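Local coordinates for protein dehalogenase (PDB 6A41) that probably catalyses dehalogenation as a Rossmann-fold oxidoreductase akin to enoyl-(acyl carrier protein) reductases, at residues P37-P42 against H46-Q51. Sequence-based numbering, arbitrary orientation.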
loop_
_atom_site.group_PDB
_atom_site.type_symbol
_atom_site.label_atom_id
_atom_site.label_comp_id
_atom_site.label_asym_id
_atom_site.label_seq_id
_atom_site.Cartn_x
_atom_site.Cartn_y
_atom_site.Cartn_z
ATOM N N PRO A 37 15.319 -30.315 5.114
ATOM C CA PRO A 37 16.508 -30.957 4.565
ATOM C C PRO A 37 17.186 -31.910 5.481
ATOM O O PRO A 37 17.904 -32.756 5.020
ATOM C CB PRO A 37 17.493 -29.795 4.343
ATOM C CG PRO A 37 16.601 -28.670 4.185
ATOM C CD PRO A 37 15.438 -28.856 5.083
ATOM N N SER A 38 17.012 -31.802 6.766
ATOM C CA SER A 38 17.623 -32.743 7.696
ATOM C C SER A 38 16.895 -34.053 7.842
ATOM O O SER A 38 17.459 -34.980 8.328
ATOM C CB SER A 38 17.781 -32.141 9.060
ATOM O OG SER A 38 16.598 -31.980 9.785
ATOM N N PHE A 39 15.650 -34.126 7.390
ATOM C CA PHE A 39 14.807 -35.273 7.555
ATOM C C PHE A 39 15.154 -36.524 6.671
ATOM O O PHE A 39 14.452 -37.531 6.783
ATOM C CB PHE A 39 13.320 -34.912 7.429
ATOM C CG PHE A 39 12.781 -34.051 8.538
ATOM C CD1 PHE A 39 13.531 -33.716 9.663
ATOM C CD2 PHE A 39 11.523 -33.559 8.473
ATOM C CE1 PHE A 39 13.027 -32.981 10.677
ATOM C CE2 PHE A 39 11.042 -32.759 9.483
ATOM C CZ PHE A 39 11.759 -32.518 10.593
ATOM N N ASP A 40 16.182 -36.486 5.832
ATOM C CA ASP A 40 16.765 -37.759 5.336
ATOM C C ASP A 40 17.429 -38.543 6.459
ATOM O O ASP A 40 17.697 -39.732 6.291
ATOM C CB ASP A 40 17.681 -37.583 4.104
ATOM C CG ASP A 40 18.801 -36.615 4.319
ATOM O OD1 ASP A 40 18.930 -35.973 5.419
ATOM O OD2 ASP A 40 19.531 -36.459 3.293
ATOM N N THR A 41 17.665 -37.902 7.592
ATOM C CA THR A 41 18.265 -38.557 8.728
ATOM C C THR A 41 17.237 -39.002 9.794
ATOM O O THR A 41 16.554 -38.184 10.339
ATOM C CB THR A 41 19.266 -37.656 9.329
ATOM O OG1 THR A 41 20.158 -37.259 8.290
ATOM C CG2 THR A 41 19.971 -38.261 10.450
ATOM N N PRO A 42 17.198 -40.323 10.117
ATOM C CA PRO A 42 16.266 -40.834 11.110
ATOM C C PRO A 42 16.338 -40.087 12.423
ATOM O O PRO A 42 15.283 -39.752 12.955
ATOM C CB PRO A 42 16.621 -42.332 11.258
ATOM C CG PRO A 42 17.210 -42.638 9.937
ATOM C CD PRO A 42 17.998 -41.420 9.540
ATOM N N HIS A 46 13.157 -38.307 14.276
ATOM C CA HIS A 46 12.787 -38.746 15.614
ATOM C C HIS A 46 12.733 -37.602 16.632
ATOM O O HIS A 46 11.844 -37.537 17.433
ATOM C CB HIS A 46 13.686 -39.876 16.146
ATOM C CG HIS A 46 13.646 -41.133 15.274
ATOM N ND1 HIS A 46 14.660 -42.112 15.275
ATOM C CD2 HIS A 46 12.756 -41.523 14.305
ATOM C CE1 HIS A 46 14.362 -43.052 14.387
ATOM N NE2 HIS A 46 13.245 -42.697 13.756
ATOM N N LYS A 47 13.680 -36.742 16.607
ATOM C CA LYS A 47 13.710 -35.549 17.453
ATOM C C LYS A 47 12.501 -34.614 17.162
ATOM O O LYS A 47 11.802 -34.131 18.106
ATOM C CB LYS A 47 15.015 -34.858 17.139
ATOM C CG LYS A 47 15.379 -33.631 17.882
ATOM C CD LYS A 47 16.779 -33.182 17.394
ATOM C CE LYS A 47 17.628 -32.771 18.587
ATOM N NZ LYS A 47 16.795 -31.764 19.303
ATOM N N TYR A 48 12.182 -34.396 15.877
ATOM C CA TYR A 48 10.983 -33.527 15.573
ATOM C C TYR A 48 9.680 -34.174 16.121
ATOM O O TYR A 48 8.818 -33.583 16.733
ATOM C CB TYR A 48 10.901 -33.280 14.074
ATOM C CG TYR A 48 9.663 -32.538 13.616
ATOM C CD1 TYR A 48 9.504 -31.174 13.870
ATOM C CD2 TYR A 48 8.676 -33.210 12.968
ATOM C CE1 TYR A 48 8.375 -30.487 13.475
ATOM C CE2 TYR A 48 7.561 -32.539 12.573
ATOM C CZ TYR A 48 7.382 -31.159 12.869
ATOM O OH TYR A 48 6.208 -30.519 12.298
ATOM N N GLU A 49 9.509 -35.443 15.817
ATOM C CA GLU A 49 8.349 -36.177 16.153
ATOM C C GLU A 49 8.226 -36.348 17.690
ATOM O O GLU A 49 7.097 -36.316 18.219
ATOM C CB GLU A 49 8.259 -37.510 15.430
ATOM C CG GLU A 49 8.075 -37.346 13.908
ATOM C CD GLU A 49 7.836 -38.638 13.142
ATOM O OE1 GLU A 49 7.962 -39.724 13.791
ATOM O OE2 GLU A 49 7.515 -38.612 11.935
ATOM N N SER A 50 9.318 -36.448 18.396
ATOM C CA SER A 50 9.211 -36.570 19.824
ATOM C C SER A 50 8.874 -35.201 20.468
ATOM O O SER A 50 8.179 -35.116 21.478
ATOM C CB SER A 50 10.456 -37.248 20.359
ATOM O OG SER A 50 11.381 -36.255 20.599
ATOM N N GLN A 51 9.358 -34.106 19.891
ATOM C CA GLN A 51 9.007 -32.745 20.338
ATOM C C GLN A 51 7.563 -32.368 19.996
ATOM O O GLN A 51 6.915 -31.691 20.812
ATOM C CB GLN A 51 9.974 -31.792 19.683
ATOM C CG GLN A 51 10.043 -30.365 20.069
ATOM C CD GLN A 51 11.304 -29.736 19.358
ATOM O OE1 GLN A 51 12.158 -30.407 18.548
ATOM N NE2 GLN A 51 11.463 -28.498 19.665
#
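Phe39 and Tyr48 bring their side chains together where a Rossmann fold leaves strand 31-34 and enters the next helix, 42-51, the second beta-to-alpha turn of the parallel sheet. They illustrate how such a loop can close on its own helix. Phe39 CZ lies 3.7 Å from Tyr48 CB and equally close to Tyr48 CG, so the phenylalanine rim meets the root of the tyrosine. The two ring planes meet obliquely, at 44°, with centroids 5.4 Å apart. Tyr48 reaches this place with CG anti to the backbone N (chi1 174°), which carries its ring to the side of the helix that faces the loop and Phe39; its OH is hydrogen-bonded to Thr22. Both rings are buried, packing on Ala34 of the strand, on Val13 and on Ala57.

At the exposed helix start, Pro42, in the first turn, accepts an ordinary i to i+4 bond: His46 N to Pro42 O, 2.9 Å, with an N-H...O angle of 160°. The histidine folds back over the same oxygen, its CG anti to its own carbonyl carbon, with Pro42 CB 3.9 Å from His46 CE1. Pro42 O thus sits 3.1 Å above the imidazole plane, over the ring centre.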